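Local coordinates for protein chitinase (Paenibacillus sp. FPU-7, PDB 5GZT) that probably hydrolyses internal beta-1,4 linkages between N-acetylglucosamine units of chitin and chitodextrins, as an endo-acting chitinase with two glycosyl hydrolase family 18 regions, at residues A796-V804 / I853-A864; Y936-A945 / I958-M968. All coordinates share one frame; numbering follows the deposited sequence.

In the fold
Both contacts lie in the second family 18 region, on one curled sheet of mainly parallel strands, the TIM barrel of these hydrolases. From the N terminus, strand 790-799 runs into the hairpin 796-804; three helices follow before strand 848-854 returns beside it, and contact 1 closes this loop. The chain then passes through strand 889-893, which pairs with strand 848-854 and with strand 938-943 and so bridges the two contacts. Contact 2 closes a shorter excursion, with 12 residues between its segments, 9 of them helical, and joins strands 938-943 and 964-967. The contacts follow in series, neither nested nor crossed, their centres about 17 Å apart and nearest atoms about 8 Å apart.

Contact 1: residues A796-V804 / I853-A864; sequences ARIKDNKVV and IGGWAAEGFSDA. With FMT (formic acid), chain I.
Arg797 and Gly854 form the polar centre of this contact. NE and NH2 of Arg797 both donate to Gly854 O, at 2.8 Å for NE, from the same face of the carbonyl; the NE donor stands 43° out of its plane, and both bonds are bent. The chain reaches back because it folds at chi2 (-79°). Ala858 CB lies over one face of the guanidinium, toward its rim, 3.5 Å from Arg797 NE, while two waters link NH1 and NH2 to Trp856 O and Asp809 forms a salt bridge with NH1. A leucine here would probably leave Gly854 O without both of these donors and the Trp856 waters without their arginine anchor.

Backbone pairing is brief: Gly854 N donates to Ala796 O at 3.0 Å, where Ala796 and Ile853 make a parallel bridge. Farther along, a water accepts from Ile798 N and donates to Glu859 O, and another donates to both Asn801 OD1 and Gly860 O. The Asn801 amide nitrogen is held by Thr870 and Glu873.

Apolar packing centres on Ile798. Its CD1 stands over the centre of the Phe861 ring, 3.8 Å from the centroid and 4° off the normal, a CH-pi contact; Trp894 stacks with the same ring. The Ile798 and Ile853 side chains cross at about a right angle, CG1 of Ile798 3.9 Å from CG2 of Ile853, and Ile853 CD1 meets Val803 CG2 at 3.9 Å.

At the start of helix 861-864, a formic acid molecule, probably from the crystallisation liquor, accepts from Gly860 N and Asp863 N, the latter 2.9 Å from its O2. Packing, short backbone pairing and bridging waters thus fix the hairpin, whereas one cationic side chain holds Gly854 O directly and Trp856 O, in the turn from Gly855 to Ala858, through waters.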
# COMPACT_ATOMS: atom_id res chain seq x y z
N ALA B 796 -12.05 -27.81 -46.01
CA ALA B 796 -12.40 -27.26 -47.31
C ALA B 796 -11.85 -25.84 -47.39
O ALA B 796 -11.51 -25.25 -46.38
CB ALA B 796 -13.89 -27.28 -47.50
N ARG B 797 -11.72 -25.31 -48.57
CA ARG B 797 -11.09 -24.00 -48.79
C ARG B 797 -11.95 -23.20 -49.69
O ARG B 797 -12.99 -23.72 -50.17
CB ARG B 797 -9.68 -24.16 -49.40
CG ARG B 797 -8.71 -24.86 -48.43
CD ARG B 797 -8.28 -23.81 -47.46
NE ARG B 797 -7.84 -24.28 -46.17
CZ ARG B 797 -6.58 -24.39 -45.75
NH1 ARG B 797 -5.53 -24.28 -46.56
NH2 ARG B 797 -6.37 -24.69 -44.49
N ILE B 798 -11.60 -21.95 -49.86
CA ILE B 798 -12.40 -21.07 -50.65
C ILE B 798 -11.53 -20.65 -51.86
O ILE B 798 -10.43 -20.08 -51.70
CB ILE B 798 -12.78 -19.86 -49.86
CG1 ILE B 798 -13.61 -20.22 -48.62
CG2 ILE B 798 -13.58 -18.84 -50.71
CD1 ILE B 798 -13.84 -19.02 -47.64
N LYS B 799 -12.07 -20.90 -53.05
CA LYS B 799 -11.44 -20.44 -54.32
C LYS B 799 -12.53 -19.85 -55.20
O LYS B 799 -13.56 -20.52 -55.48
CB LYS B 799 -10.68 -21.57 -55.00
CG LYS B 799 -9.98 -21.04 -56.26
CD LYS B 799 -9.48 -22.17 -57.14
CE LYS B 799 -8.94 -21.61 -58.46
NZ LYS B 799 -8.57 -22.68 -59.40
N ASP B 800 -12.33 -18.56 -55.61
CA ASP B 800 -13.24 -17.86 -56.52
C ASP B 800 -14.64 -17.74 -55.85
O ASP B 800 -15.69 -17.83 -56.48
CB ASP B 800 -13.35 -18.55 -57.88
CG ASP B 800 -12.05 -18.46 -58.73
OD1 ASP B 800 -11.17 -17.64 -58.41
OD2 ASP B 800 -11.96 -19.29 -59.67
N ASN B 801 -14.60 -17.53 -54.53
CA ASN B 801 -15.76 -17.46 -53.77
C ASN B 801 -16.65 -18.70 -53.78
O ASN B 801 -17.86 -18.59 -53.50
CB ASN B 801 -16.57 -16.21 -54.13
CG ASN B 801 -17.28 -15.67 -52.88
OD1 ASN B 801 -16.71 -15.71 -51.78
ND2 ASN B 801 -18.49 -15.28 -53.01
N LYS B 802 -16.05 -19.86 -53.98
CA LYS B 802 -16.73 -21.14 -54.02
C LYS B 802 -15.96 -22.01 -53.03
O LYS B 802 -14.81 -21.79 -52.78
CB LYS B 802 -16.76 -21.74 -55.46
CG LYS B 802 -17.56 -20.80 -56.34
CD LYS B 802 -17.81 -21.31 -57.73
CE LYS B 802 -18.99 -20.54 -58.42
NZ LYS B 802 -20.04 -19.78 -57.60
N VAL B 803 -16.65 -22.98 -52.44
CA VAL B 803 -16.04 -23.86 -51.53
C VAL B 803 -15.50 -25.06 -52.30
O VAL B 803 -16.24 -25.67 -53.07
CB VAL B 803 -17.05 -24.29 -50.45
CG1 VAL B 803 -16.45 -25.38 -49.59
CG2 VAL B 803 -17.40 -23.08 -49.62
N VAL B 804 -14.24 -25.38 -52.07
CA VAL B 804 -13.50 -26.39 -52.86
C VAL B 804 -12.71 -27.29 -51.94
O VAL B 804 -12.58 -27.02 -50.75
CB VAL B 804 -12.55 -25.72 -53.82
CG1 VAL B 804 -13.36 -24.84 -54.75
CG2 VAL B 804 -11.52 -24.90 -53.11
N ILE B 853 -14.48 -25.25 -43.03
CA ILE B 853 -14.01 -24.40 -44.09
C ILE B 853 -13.10 -23.40 -43.53
O ILE B 853 -13.49 -22.61 -42.67
CB ILE B 853 -15.22 -23.66 -44.76
CG1 ILE B 853 -16.27 -24.69 -45.21
CG2 ILE B 853 -14.76 -22.88 -45.99
CD1 ILE B 853 -17.56 -24.13 -45.83
N GLY B 854 -11.88 -23.39 -44.04
CA GLY B 854 -10.87 -22.42 -43.70
C GLY B 854 -9.65 -23.03 -43.10
O GLY B 854 -9.10 -24.02 -43.63
N GLY B 855 -9.28 -22.48 -41.93
CA GLY B 855 -8.07 -22.89 -41.22
C GLY B 855 -6.96 -21.92 -41.48
O GLY B 855 -7.15 -20.83 -42.09
N TRP B 856 -5.78 -22.31 -41.05
CA TRP B 856 -4.59 -21.43 -40.99
C TRP B 856 -4.20 -21.05 -42.41
O TRP B 856 -4.13 -21.89 -43.28
CB TRP B 856 -3.41 -22.16 -40.33
CG TRP B 856 -2.18 -21.31 -40.39
CD1 TRP B 856 -1.12 -21.43 -41.29
CD2 TRP B 856 -1.95 -20.11 -39.66
NE1 TRP B 856 -0.27 -20.38 -41.13
CE2 TRP B 856 -0.73 -19.57 -40.13
CE3 TRP B 856 -2.64 -19.44 -38.65
CZ2 TRP B 856 -0.15 -18.40 -39.59
CZ3 TRP B 856 -2.12 -18.30 -38.11
CH2 TRP B 856 -0.85 -17.77 -38.58
N ALA B 857 -4.01 -19.76 -42.64
CA ALA B 857 -3.66 -19.19 -43.98
C ALA B 857 -4.71 -19.36 -45.03
O ALA B 857 -4.43 -19.14 -46.17
CB ALA B 857 -2.32 -19.76 -44.50
N ALA B 858 -5.95 -19.74 -44.66
CA ALA B 858 -6.95 -20.05 -45.67
C ALA B 858 -7.54 -18.72 -46.06
O ALA B 858 -8.03 -17.91 -45.21
CB ALA B 858 -8.00 -20.98 -45.15
N GLU B 859 -7.52 -18.48 -47.36
CA GLU B 859 -8.00 -17.19 -47.97
C GLU B 859 -9.45 -17.19 -48.36
O GLU B 859 -10.09 -18.22 -48.42
CB GLU B 859 -7.10 -16.82 -49.18
CG GLU B 859 -5.61 -16.82 -48.70
CD GLU B 859 -4.55 -16.24 -49.65
OE1 GLU B 859 -3.89 -17.17 -50.28
OE2 GLU B 859 -4.34 -14.92 -49.67
N GLY B 860 -9.97 -16.02 -48.65
CA GLY B 860 -11.30 -15.88 -49.21
C GLY B 860 -12.40 -15.34 -48.33
O GLY B 860 -13.40 -14.86 -48.85
N PHE B 861 -12.21 -15.36 -47.00
CA PHE B 861 -13.31 -14.93 -46.15
C PHE B 861 -13.63 -13.44 -46.23
O PHE B 861 -14.79 -13.07 -46.21
CB PHE B 861 -13.08 -15.32 -44.69
CG PHE B 861 -13.41 -16.76 -44.37
CD1 PHE B 861 -14.77 -17.17 -44.26
CD2 PHE B 861 -12.43 -17.61 -44.02
CE1 PHE B 861 -15.11 -18.48 -43.94
CE2 PHE B 861 -12.77 -18.95 -43.71
CZ PHE B 861 -14.09 -19.37 -43.62
N SER B 862 -12.62 -12.59 -46.20
CA SER B 862 -12.83 -11.15 -46.14
C SER B 862 -13.59 -10.67 -47.40
O SER B 862 -14.62 -9.98 -47.31
CB SER B 862 -11.50 -10.38 -46.02
OG SER B 862 -11.77 -8.99 -45.81
N ASP B 863 -13.17 -11.18 -48.53
CA ASP B 863 -13.89 -11.00 -49.77
C ASP B 863 -15.23 -11.63 -49.75
O ASP B 863 -16.18 -10.99 -50.19
CB ASP B 863 -13.12 -11.51 -50.98
CG ASP B 863 -11.96 -10.61 -51.38
OD1 ASP B 863 -11.77 -9.54 -50.72
OD2 ASP B 863 -11.23 -11.01 -52.36
N ALA B 864 -15.34 -12.86 -49.26
CA ALA B 864 -16.69 -13.49 -49.28
C ALA B 864 -17.68 -12.76 -48.42
O ALA B 864 -18.87 -12.79 -48.68
CB ALA B 864 -16.61 -14.93 -48.82
C FMT I . -9.48 -12.94 -49.54
O1 FMT I . -8.49 -13.54 -48.99
O2 FMT I . -10.60 -12.48 -48.89
O HOH W 1 -3.38 -23.15 -45.45
O HOH W 2 -4.10 -24.82 -42.74
O HOH W 3 -9.67 -20.78 -48.28
O HOH W 4 -14.13 -15.24 -51.35

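Contact 2: residues Y936-A945 / I958-M968; sequences YYELAIASAA and IHQYLDYMSVM. With PO4 (phosphate ion), chain D.
Asp963 and Leu939 grip each other twice: Asp963 N donates to Leu939 O at 2.8 Å, and Leu939 N returns a bond to Asp963 OD1. Parallel pairing continues with Ser966 N to Ile941 O (2.8 Å), Ser943 N to Ser966 O and Met968 N to Ser943 O.

Among the polar side chains, Tyr936 OH donates to the syn lone pair of Asp963 OD2 at 2.9 Å, the carboxylate lying at its ring edge. Tyr964 OH donates to Glu938 OE1 at 2.7 Å, with ring and carboxylate planes 79° apart. The Glu938 and Asp963 carboxylates are stacked, not far from parallel; a water donating to both OE2 and OD2, and His790 bonded to Glu938, would probably ease their repulsion.

Apolar contacts gather round Ile941, whose CG1 sits between the backbone N and the carbonyl carbon (chi1 62°), which brings it to Leu962 CD1 at 3.9 Å and alongside Met965 CG. On the face of Ala940, its CB approaches Tyr964 CE1 at 3.5 Å.

The strand axes, 4.6 Å apart at 25°, and the helices 947-952 and 955-958 between them define a beta-alpha-beta crossover of the family 18 TIM barrel.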
# COMPACT_ATOMS: atom_id res chain seq x y z
N TYR B 936 -31.61 -31.55 -39.17
CA TYR B 936 -31.05 -30.34 -38.58
C TYR B 936 -29.61 -30.31 -39.02
O TYR B 936 -28.88 -31.35 -38.85
CB TYR B 936 -31.15 -30.39 -37.05
CG TYR B 936 -30.46 -29.13 -36.49
CD1 TYR B 936 -31.12 -27.88 -36.56
CD2 TYR B 936 -29.20 -29.21 -35.94
CE1 TYR B 936 -30.53 -26.70 -36.09
CE2 TYR B 936 -28.56 -28.05 -35.42
CZ TYR B 936 -29.22 -26.81 -35.54
OH TYR B 936 -28.62 -25.70 -35.08
N TYR B 937 -29.15 -29.15 -39.51
CA TYR B 937 -27.74 -28.95 -39.79
C TYR B 937 -27.12 -27.94 -38.81
O TYR B 937 -27.67 -26.89 -38.56
CB TYR B 937 -27.54 -28.42 -41.23
CG TYR B 937 -28.04 -29.45 -42.26
CD1 TYR B 937 -27.23 -30.54 -42.64
CD2 TYR B 937 -29.22 -29.27 -42.94
CE1 TYR B 937 -27.61 -31.45 -43.60
CE2 TYR B 937 -29.66 -30.25 -43.90
CZ TYR B 937 -28.82 -31.31 -44.24
OH TYR B 937 -29.21 -32.33 -45.18
N GLU B 938 -25.93 -28.29 -38.29
CA GLU B 938 -25.21 -27.44 -37.34
C GLU B 938 -24.44 -26.40 -38.10
O GLU B 938 -23.99 -26.63 -39.24
CB GLU B 938 -24.19 -28.28 -36.50
CG GLU B 938 -24.82 -29.20 -35.47
CD GLU B 938 -23.78 -29.86 -34.56
OE1 GLU B 938 -22.59 -29.71 -34.81
OE2 GLU B 938 -24.21 -30.49 -33.54
N LEU B 939 -24.22 -25.29 -37.43
CA LEU B 939 -23.27 -24.26 -37.82
C LEU B 939 -22.39 -23.92 -36.61
O LEU B 939 -22.94 -23.61 -35.54
CB LEU B 939 -24.01 -23.01 -38.28
CG LEU B 939 -23.17 -21.80 -38.70
CD1 LEU B 939 -22.39 -22.17 -39.96
CD2 LEU B 939 -24.02 -20.59 -39.02
N ALA B 940 -21.06 -23.98 -36.74
CA ALA B 940 -20.19 -23.66 -35.65
C ALA B 940 -19.03 -22.85 -36.21
O ALA B 940 -18.93 -22.72 -37.42
CB ALA B 940 -19.66 -24.95 -35.04
N ILE B 941 -18.22 -22.29 -35.34
CA ILE B 941 -16.94 -21.74 -35.73
C ILE B 941 -15.88 -22.24 -34.80
O ILE B 941 -16.19 -22.79 -33.72
CB ILE B 941 -16.88 -20.22 -35.61
CG1 ILE B 941 -17.09 -19.76 -34.13
CG2 ILE B 941 -18.00 -19.63 -36.43
CD1 ILE B 941 -16.97 -18.20 -34.03
N ALA B 942 -14.65 -22.10 -35.25
CA ALA B 942 -13.48 -22.15 -34.37
C ALA B 942 -13.07 -20.76 -34.12
O ALA B 942 -13.06 -19.97 -35.04
CB ALA B 942 -12.33 -22.85 -35.01
N SER B 943 -12.68 -20.45 -32.88
CA SER B 943 -12.39 -19.10 -32.43
C SER B 943 -11.11 -19.07 -31.57
O SER B 943 -10.62 -20.10 -31.08
CB SER B 943 -13.60 -18.52 -31.69
OG SER B 943 -13.91 -19.27 -30.51
N ALA B 944 -10.54 -17.88 -31.43
CA ALA B 944 -9.23 -17.69 -30.84
C ALA B 944 -9.32 -17.05 -29.44
O ALA B 944 -10.35 -16.47 -29.02
CB ALA B 944 -8.30 -16.91 -31.77
N ALA B 945 -8.20 -17.14 -28.75
CA ALA B 945 -8.06 -16.75 -27.32
C ALA B 945 -7.71 -15.30 -27.09
O ALA B 945 -8.06 -14.76 -26.05
CB ALA B 945 -7.02 -17.65 -26.66
N ILE B 958 -23.09 -12.99 -32.36
CA ILE B 958 -23.02 -14.14 -33.26
C ILE B 958 -23.48 -15.48 -32.67
O ILE B 958 -23.85 -16.38 -33.44
CB ILE B 958 -21.69 -14.30 -33.90
CG1 ILE B 958 -20.64 -14.61 -32.91
CG2 ILE B 958 -21.32 -13.06 -34.73
CD1 ILE B 958 -19.33 -14.88 -33.59
N HIS B 959 -23.45 -15.59 -31.33
CA HIS B 959 -23.79 -16.84 -30.65
C HIS B 959 -25.10 -17.36 -30.95
O HIS B 959 -25.24 -18.60 -31.08
CB HIS B 959 -23.47 -16.89 -29.12
CG HIS B 959 -24.28 -15.95 -28.31
ND1 HIS B 959 -25.58 -16.21 -27.93
CD2 HIS B 959 -23.97 -14.73 -27.81
CE1 HIS B 959 -26.06 -15.16 -27.27
NE2 HIS B 959 -25.07 -14.28 -27.15
N GLN B 960 -26.04 -16.47 -31.21
CA GLN B 960 -27.37 -16.90 -31.59
C GLN B 960 -27.46 -17.77 -32.88
O GLN B 960 -28.36 -18.49 -32.98
CB GLN B 960 -28.34 -15.71 -31.84
CG GLN B 960 -27.86 -14.80 -32.97
CD GLN B 960 -28.74 -13.49 -33.10
OE1 GLN B 960 -28.26 -12.39 -32.93
NE2 GLN B 960 -29.95 -13.66 -33.34
N TYR B 961 -26.53 -17.61 -33.82
CA TYR B 961 -26.53 -18.36 -35.09
C TYR B 961 -25.80 -19.71 -34.97
O TYR B 961 -25.82 -20.43 -35.94
CB TYR B 961 -25.77 -17.47 -36.10
CG TYR B 961 -26.44 -16.09 -36.27
CD1 TYR B 961 -27.80 -15.96 -36.52
CD2 TYR B 961 -25.70 -14.92 -36.13
CE1 TYR B 961 -28.40 -14.71 -36.66
CE2 TYR B 961 -26.32 -13.63 -36.24
CZ TYR B 961 -27.64 -13.55 -36.51
OH TYR B 961 -28.22 -12.30 -36.65
N LEU B 962 -25.07 -19.94 -33.85
CA LEU B 962 -24.12 -20.99 -33.70
C LEU B 962 -24.57 -22.09 -32.77
O LEU B 962 -25.19 -21.83 -31.74
CB LEU B 962 -22.79 -20.46 -33.15
CG LEU B 962 -22.15 -19.43 -34.14
CD1 LEU B 962 -20.87 -18.91 -33.51
CD2 LEU B 962 -21.86 -20.01 -35.48
N ASP B 963 -24.30 -23.35 -33.11
CA ASP B 963 -24.47 -24.41 -32.16
C ASP B 963 -23.43 -24.32 -31.03
O ASP B 963 -23.73 -24.58 -29.91
CB ASP B 963 -24.41 -25.76 -32.86
CG ASP B 963 -25.62 -25.98 -33.72
OD1 ASP B 963 -25.66 -25.42 -34.82
OD2 ASP B 963 -26.57 -26.63 -33.28
N TYR B 964 -22.21 -23.92 -31.34
CA TYR B 964 -21.17 -23.72 -30.35
C TYR B 964 -20.03 -23.02 -31.07
O TYR B 964 -19.99 -23.00 -32.36
CB TYR B 964 -20.70 -25.09 -29.70
CG TYR B 964 -20.56 -26.19 -30.74
CD1 TYR B 964 -19.39 -26.37 -31.41
CD2 TYR B 964 -21.59 -26.99 -31.10
CE1 TYR B 964 -19.28 -27.28 -32.45
CE2 TYR B 964 -21.45 -27.96 -32.07
CZ TYR B 964 -20.32 -28.10 -32.75
OH TYR B 964 -20.15 -29.02 -33.80
N MET B 965 -19.08 -22.53 -30.27
CA MET B 965 -17.76 -22.01 -30.70
C MET B 965 -16.73 -22.98 -30.17
O MET B 965 -16.75 -23.21 -28.96
CB MET B 965 -17.50 -20.63 -30.09
CG MET B 965 -18.60 -19.65 -30.43
SD MET B 965 -18.18 -18.12 -29.60
CE MET B 965 -19.61 -17.17 -30.07
N SER B 966 -15.87 -23.54 -31.02
CA SER B 966 -14.78 -24.41 -30.59
C SER B 966 -13.63 -23.49 -30.28
O SER B 966 -13.01 -22.93 -31.23
CB SER B 966 -14.44 -25.43 -31.68
OG SER B 966 -15.49 -26.39 -31.85
N VAL B 967 -13.40 -23.16 -28.98
CA VAL B 967 -12.46 -22.15 -28.65
C VAL B 967 -11.07 -22.82 -28.54
O VAL B 967 -10.87 -23.86 -27.84
CB VAL B 967 -12.77 -21.43 -27.31
CG1 VAL B 967 -11.84 -20.22 -27.06
CG2 VAL B 967 -14.21 -20.99 -27.31
N MET B 968 -10.12 -22.22 -29.26
CA MET B 968 -8.75 -22.72 -29.37
C MET B 968 -7.96 -22.28 -28.12
O MET B 968 -7.17 -21.34 -28.16
CB MET B 968 -8.13 -22.22 -30.73
CG MET B 968 -8.83 -22.94 -31.91
SD MET B 968 -8.10 -22.42 -33.52
CE MET B 968 -8.65 -20.76 -33.73
P PO4 D . -26.69 -34.45 -46.32
O1 PO4 D . -25.55 -33.42 -46.26
O2 PO4 D . -27.35 -34.06 -47.59
O3 PO4 D . -26.07 -35.77 -46.33
O4 PO4 D . -27.69 -34.27 -45.16
O HOH W 5 -25.68 -29.14 -31.87
O HOH W 6 -6.41 -19.20 -29.81